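Local coordinates for antifungal protein GAFP-1 (Gastrodia elata, PDB 1XD5) that probably binds mannose as a monomeric monocot lectin of the bulb-type family and is named for its antifungal activity, at residues G19-I24 against L33-R38; S50-K55 against L62-G67. All coordinates share one frame; numbering follows the deposited sequence.

Interaction 1 of 2, residues G19-I24 against L33-R38; sequences GGYLFI and LYDNNR. With SO4 (sulfate ion), chain F.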
loop_
_atom_site.group_PDB
_atom_site.type_symbol
_atom_site.label_atom_id
_atom_site.label_comp_id
_atom_site.label_asym_id
_atom_site.label_seq_id
_atom_site.Cartn_x
_atom_site.Cartn_y
_atom_site.Cartn_z
ATOM N N GLY A 19 -3.505 7.816 12.989
ATOM C CA GLY A 19 -4.378 7.595 14.122
ATOM C C GLY A 19 -4.560 6.113 14.362
ATOM O O GLY A 19 -3.580 5.396 14.533
ATOM N N GLY A 20 -5.811 5.657 14.350
ATOM C CA GLY A 20 -6.130 4.253 14.558
ATOM C C GLY A 20 -6.083 3.407 13.294
ATOM O O GLY A 20 -6.431 2.225 13.327
ATOM N N TYR A 21 -5.678 4.013 12.174
ATOM C CA TYR A 21 -5.574 3.282 10.912
ATOM C C TYR A 21 -4.162 2.794 10.669
ATOM O O TYR A 21 -3.185 3.530 10.852
ATOM C CB TYR A 21 -6.039 4.138 9.722
ATOM C CG TYR A 21 -7.406 4.767 9.887
ATOM C CD1 TYR A 21 -7.655 6.052 9.416
ATOM C CD2 TYR A 21 -8.452 4.074 10.509
ATOM C CE1 TYR A 21 -8.905 6.637 9.560
ATOM C CE2 TYR A 21 -9.704 4.652 10.665
ATOM C CZ TYR A 21 -9.921 5.932 10.183
ATOM O OH TYR A 21 -11.153 6.508 10.330
ATOM N N LEU A 22 -4.067 1.540 10.236
ATOM C CA LEU A 22 -2.787 0.898 10.024
ATOM C C LEU A 22 -2.836 0.146 8.712
ATOM O O LEU A 22 -3.683 -0.728 8.535
ATOM C CB LEU A 22 -2.500 -0.078 11.172
ATOM C CG LEU A 22 -1.151 -0.803 11.177
ATOM C CD1 LEU A 22 -0.033 0.164 11.547
ATOM C CD2 LEU A 22 -1.203 -1.952 12.166
ATOM N N PHE A 23 -1.920 0.479 7.807
ATOM C CA PHE A 23 -1.820 -0.198 6.517
ATOM C C PHE A 23 -0.471 -0.877 6.506
ATOM O O PHE A 23 0.568 -0.212 6.425
ATOM C CB PHE A 23 -1.910 0.820 5.380
ATOM C CG PHE A 23 -2.104 0.206 4.015
ATOM C CD1 PHE A 23 -3.230 -0.545 3.725
ATOM C CD2 PHE A 23 -1.175 0.429 3.007
ATOM C CE1 PHE A 23 -3.427 -1.081 2.460
ATOM C CE2 PHE A 23 -1.360 -0.122 1.741
ATOM C CZ PHE A 23 -2.488 -0.866 1.471
ATOM N N ILE A 24 -0.491 -2.203 6.597
ATOM C CA ILE A 24 0.712 -2.949 6.936
ATOM C C ILE A 24 0.978 -4.116 5.976
ATOM O O ILE A 24 0.072 -4.857 5.602
ATOM C CB ILE A 24 0.646 -3.403 8.428
ATOM C CG1 ILE A 24 1.917 -4.150 8.847
ATOM C CG2 ILE A 24 -0.618 -4.232 8.711
ATOM C CD1 ILE A 24 2.104 -4.248 10.390
ATOM N N LEU A 33 -5.345 -3.400 5.672
ATOM C CA LEU A 33 -5.765 -2.183 6.344
ATOM C C LEU A 33 -6.542 -2.526 7.621
ATOM O O LEU A 33 -7.582 -3.197 7.567
ATOM C CB LEU A 33 -6.618 -1.318 5.405
ATOM C CG LEU A 33 -7.091 0.034 5.951
ATOM C CD1 LEU A 33 -5.938 0.940 6.369
ATOM C CD2 LEU A 33 -7.953 0.728 4.941
ATOM N N TYR A 34 -6.029 -2.079 8.767
ATOM C CA TYR A 34 -6.747 -2.230 10.028
ATOM C C TYR A 34 -7.359 -0.922 10.479
ATOM O O TYR A 34 -6.719 0.123 10.432
ATOM C CB TYR A 34 -5.826 -2.739 11.132
ATOM C CG TYR A 34 -5.336 -4.132 10.895
ATOM C CD1 TYR A 34 -6.106 -5.227 11.268
ATOM C CD2 TYR A 34 -4.096 -4.362 10.289
ATOM C CE1 TYR A 34 -5.661 -6.521 11.047
ATOM C CE2 TYR A 34 -3.640 -5.657 10.077
ATOM C CZ TYR A 34 -4.436 -6.730 10.455
ATOM O OH TYR A 34 -4.011 -8.026 10.253
ATOM N N ASP A 35 -8.597 -1.004 10.943
ATOM C CA ASP A 35 -9.286 0.132 11.519
ATOM C C ASP A 35 -9.427 -0.180 13.009
ATOM O O ASP A 35 -10.273 -0.993 13.410
ATOM C CB ASP A 35 -10.649 0.299 10.845
ATOM C CG ASP A 35 -11.450 1.470 11.400
ATOM O OD1 ASP A 35 -11.143 1.974 12.501
ATOM O OD2 ASP A 35 -12.409 1.943 10.792
ATOM N N ASN A 36 -8.571 0.432 13.818
ATOM C CA ASN A 36 -8.512 0.110 15.242
ATOM C C ASN A 36 -8.513 -1.396 15.501
ATOM O O ASN A 36 -9.391 -1.922 16.197
ATOM C CB ASN A 36 -9.629 0.846 15.992
ATOM C CG ASN A 36 -9.464 2.349 15.902
ATOM O OD1 ASN A 36 -9.920 2.986 14.951
ATOM N ND2 ASN A 36 -8.753 2.914 16.856
ATOM N N ASN A 37 -7.533 -2.072 14.889
ATOM C CA ASN A 37 -7.290 -3.514 15.011
ATOM C C ASN A 37 -8.264 -4.442 14.275
ATOM O O ASN A 37 -8.132 -5.661 14.348
ATOM C CB ASN A 37 -7.149 -3.936 16.483
ATOM C CG ASN A 37 -6.078 -3.145 17.213
ATOM O OD1 ASN A 37 -6.257 -1.963 17.526
ATOM N ND2 ASN A 37 -4.961 -3.783 17.480
ATOM N N ARG A 38 -9.223 -3.878 13.558
ATOM C CA ARG A 38 -10.157 -4.700 12.785
ATOM C C ARG A 38 -9.797 -4.608 11.305
ATOM O O ARG A 38 -9.722 -3.503 10.751
ATOM C CB ARG A 38 -11.588 -4.229 13.049
ATOM C CG ARG A 38 -12.710 -4.999 12.353
ATOM C CD ARG A 38 -14.101 -4.456 12.723
ATOM N NE ARG A 38 -14.184 -3.039 12.386
ATOM C CZ ARG A 38 -14.634 -2.565 11.234
ATOM N NH1 ARG A 38 -15.095 -3.387 10.286
ATOM N NH2 ARG A 38 -14.623 -1.259 11.026
HETATM S S SO4 F . -16.296 -0.985 7.510
HETATM O O1 SO4 F . -17.649 -0.514 7.303
HETATM O O2 SO4 F . -15.572 -0.915 6.247
HETATM O O3 SO4 F . -16.318 -2.374 7.947
HETATM O O4 SO4 F . -15.656 -0.151 8.526
HETATM O O HOH W 1 -5.338 -0.584 13.748
HETATM O O HOH W 2 -13.173 4.569 10.973
#
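Leu22 and Tyr34 grip each other through two backbone hydrogen bonds: Tyr34 N gives to Leu22 O at 2.7 Å, and Leu22 N returns the bond to Tyr34 O at 3.0 Å. Two residues on, toward the open end of the hairpin, Asn36 N donates to Gly20 O over 2.8 Å. A water also donates to Gly20 O and accepts from Asn37 N, tying that oxygen to the type I' turn from Asp35 to Arg38.

On the face of Tyr21 and Phe23, Asp35 CG anti to the backbone N (chi1 180°) and Tyr21 CG anti to the carbonyl carbon (chi1 -52°) bring carboxylate and ring side by side, planes perpendicular, with Asp35 OD1 3.6 Å from Tyr21 CE2 at the ring edge. A second water bridges Asp35 OD2 and Tyr21 OH, and OD2 forms a salt bridge with Arg91. Arg38 turns its guanidinium edge to a sulfate, probably from the crystallisation liquor, NH1 and NH2 each donating to a separate oxygen; Arg91 also hydrogen-bonds it. Farther in, Phe23 CD1 rests 3.9 Å from Leu33 CB. On the reverse face Ile24 CG2 meets the Tyr34 ring edge, 3.6 Å from CE2, and Tyr34 OH is hydrogen-bonded to Gln26.

Apolar contacts on both faces thus give way to charged, water-bridged groups at the open end, where Arg91, and more weakly the distant Arg38, would offset Asp35's charge.

Interaction 2 of 2, residues S50-K55 against L62-G67; sequences SGCVLK and LVIYSG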
loop_
_atom_site.group_PDB
_atom_site.type_symbol
_atom_site.label_atom_id
_atom_site.label_comp_id
_atom_site.label_asym_id
_atom_site.label_seq_id
_atom_site.Cartn_x
_atom_site.Cartn_y
_atom_site.Cartn_z
ATOM N N SER A 50 6.649 -15.561 2.455
ATOM C CA SER A 50 6.883 -14.852 3.704
ATOM C C SER A 50 7.982 -13.799 3.516
ATOM O O SER A 50 8.670 -13.779 2.493
ATOM C CB SER A 50 7.232 -15.828 4.833
ATOM O OG SER A 50 8.492 -16.421 4.601
ATOM N N GLY A 51 8.118 -12.910 4.495
ATOM C CA GLY A 51 9.152 -11.894 4.445
ATOM C C GLY A 51 8.932 -10.918 3.307
ATOM O O GLY A 51 9.891 -10.490 2.667
ATOM N N CYS A 52 7.671 -10.565 3.062
ATOM C CA CYS A 52 7.331 -9.674 1.958
ATOM C C CYS A 52 7.646 -8.224 2.234
ATOM O O CYS A 52 7.689 -7.791 3.377
ATOM C CB CYS A 52 5.858 -9.790 1.581
ATOM S SG CYS A 52 5.567 -11.237 0.559
ATOM N N VAL A 53 7.842 -7.481 1.155
ATOM C CA VAL A 53 8.033 -6.039 1.219
ATOM C C VAL A 53 7.027 -5.386 0.272
ATOM O O VAL A 53 6.486 -6.045 -0.620
ATOM C CB VAL A 53 9.500 -5.654 0.889
ATOM C CG1 VAL A 53 10.461 -6.366 1.845
ATOM C CG2 VAL A 53 9.851 -5.992 -0.554
ATOM N N LEU A 54 6.759 -4.104 0.484
ATOM C CA LEU A 54 5.805 -3.389 -0.327
ATOM C C LEU A 54 6.554 -2.259 -1.021
ATOM O O LEU A 54 7.137 -1.409 -0.356
ATOM C CB LEU A 54 4.665 -2.828 0.540
ATOM C CG LEU A 54 3.565 -2.060 -0.211
ATOM C CD1 LEU A 54 2.798 -2.988 -1.146
ATOM C CD2 LEU A 54 2.602 -1.342 0.754
ATOM N N LYS A 55 6.551 -2.276 -2.350
ATOM C CA LYS A 55 7.306 -1.299 -3.126
ATOM C C LYS A 55 6.368 -0.364 -3.871
ATOM O O LYS A 55 5.554 -0.814 -4.664
ATOM C CB LYS A 55 8.222 -2.008 -4.136
ATOM C CG LYS A 55 9.327 -2.856 -3.516
ATOM C CD LYS A 55 10.423 -3.172 -4.547
ATOM C CE LYS A 55 11.480 -4.116 -3.975
ATOM N NZ LYS A 55 12.348 -4.716 -5.038
ATOM N N LEU A 62 2.091 -0.448 -7.488
ATOM C CA LEU A 62 2.341 -0.821 -6.097
ATOM C C LEU A 62 2.442 -2.327 -6.056
ATOM O O LEU A 62 1.505 -3.024 -6.450
ATOM C CB LEU A 62 1.190 -0.358 -5.193
ATOM C CG LEU A 62 1.324 -0.637 -3.691
ATOM C CD1 LEU A 62 2.368 0.293 -3.080
ATOM C CD2 LEU A 62 -0.032 -0.454 -2.983
ATOM N N VAL A 63 3.565 -2.836 -5.577
ATOM C CA VAL A 63 3.847 -4.248 -5.749
ATOM C C VAL A 63 4.348 -4.873 -4.473
ATOM O O VAL A 63 5.208 -4.314 -3.792
ATOM C CB VAL A 63 4.903 -4.493 -6.869
ATOM C CG1 VAL A 63 5.027 -5.979 -7.162
ATOM C CG2 VAL A 63 4.529 -3.748 -8.151
ATOM N N ILE A 64 3.815 -6.052 -4.163
ATOM C CA ILE A 64 4.329 -6.848 -3.064
ATOM C C ILE A 64 5.374 -7.802 -3.628
ATOM O O ILE A 64 5.096 -8.532 -4.583
ATOM C CB ILE A 64 3.186 -7.644 -2.381
ATOM C CG1 ILE A 64 2.134 -6.699 -1.790
ATOM C CG2 ILE A 64 3.757 -8.600 -1.314
ATOM C CD1 ILE A 64 0.930 -7.429 -1.187
ATOM N N TYR A 65 6.563 -7.796 -3.028
ATOM C CA TYR A 65 7.630 -8.727 -3.404
ATOM C C TYR A 65 8.045 -9.567 -2.218
ATOM O O TYR A 65 8.008 -9.100 -1.085
ATOM C CB TYR A 65 8.881 -7.979 -3.890
ATOM C CG TYR A 65 8.752 -7.332 -5.243
ATOM C CD1 TYR A 65 9.013 -8.043 -6.415
ATOM C CD2 TYR A 65 8.384 -5.996 -5.349
ATOM C CE1 TYR A 65 8.892 -7.429 -7.667
ATOM C CE2 TYR A 65 8.271 -5.379 -6.578
ATOM C CZ TYR A 65 8.511 -6.093 -7.732
ATOM O OH TYR A 65 8.381 -5.438 -8.939
ATOM N N SER A 66 8.455 -10.803 -2.486
ATOM C CA SER A 66 9.168 -11.604 -1.495
ATOM C C SER A 66 10.514 -11.880 -2.137
ATOM O O SER A 66 10.603 -12.643 -3.098
ATOM C CB SER A 66 8.428 -12.903 -1.179
ATOM O OG SER A 66 9.172 -13.700 -0.261
ATOM N N GLY A 67 11.556 -11.216 -1.645
ATOM C CA GLY A 67 12.831 -11.218 -2.348
ATOM C C GLY A 67 12.615 -10.676 -3.747
ATOM O O GLY A 67 12.079 -9.576 -3.910
HETATM O O HOH W 3 11.453 -9.420 0.544
#
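Lys55 crosses the Tyr65 ring at about a right angle, and most of its side chain lies along the ring. CB stands 3.8 Å from Val63 O. With chi1 at -65°, CG lies anti to the carbonyl carbon, and the extended chain beyond it passes over the side of the ring that bears CD2 and CE2. CG approaches this rim, CD packs 3.6 Å from CD2, and CE continues past the same atom. The amine NZ ends over one face, 4.5 Å from the ring centroid and 21° off the normal, a cation-pi contact offset toward the rim. Val63 CG1 lies against the opposite face, and Tyr65 OH is hydrogen-bonded to Gln57, so the ring is held from both faces and at its hydroxyl.

Two pairs of backbone hydrogen bonds join Val53 to Tyr65 and Lys55 to Val63 in antiparallel register; Lys55 N to Val63 O, at 2.8 Å, is nearly straight. Ser66 OG, anti to its own backbone N (chi1 177°), donates to Ser50 O over 2.8 Å, and a water joins Gly51 O to Gly67 N at the same end. On the face of Cys52, Leu54 and Ile64 the packing is mainly apolar, with the Ser66 hydroxyl at its end: Leu54 CD1 sits 3.8 Å from both Leu62 CG and Ile64 CG1, while Cys52 SG lies 3.7 Å from Ile64 CG2.

Strands 52-56 and 62-66 are the middle pair of a four-strand antiparallel sheet, flanked by 8-10 and 69-73. Cys52, Leu54 and Ile64 face inward to Ile25 of strand 21-25, and the Cys29-Cys52 disulfide ties this sheet covalently to the loop between strands 21-25 and 31-35.

Interaction 1 closes before interaction 2 opens along the chain, and their centres lie about 19 Å apart within one bulb-type lectin domain. Each is a beta hairpin forming the middle pair of its own four-strand antiparallel sheet: 21-25 with 31-35 in one, 52-56 with 62-66 in the next. A third sheet of like order, with 84-87 and 93-96 at its middle, matches the three-sheet beta-prism II fold of monocot mannose-binding lectins. The two contacts touch inside, Phe23 CE2 lying 4.3 Å from Leu54 CD2, so their apolar faces meet in the interior of the prism. Together they join two of its three sheets within the one chain of this monomer.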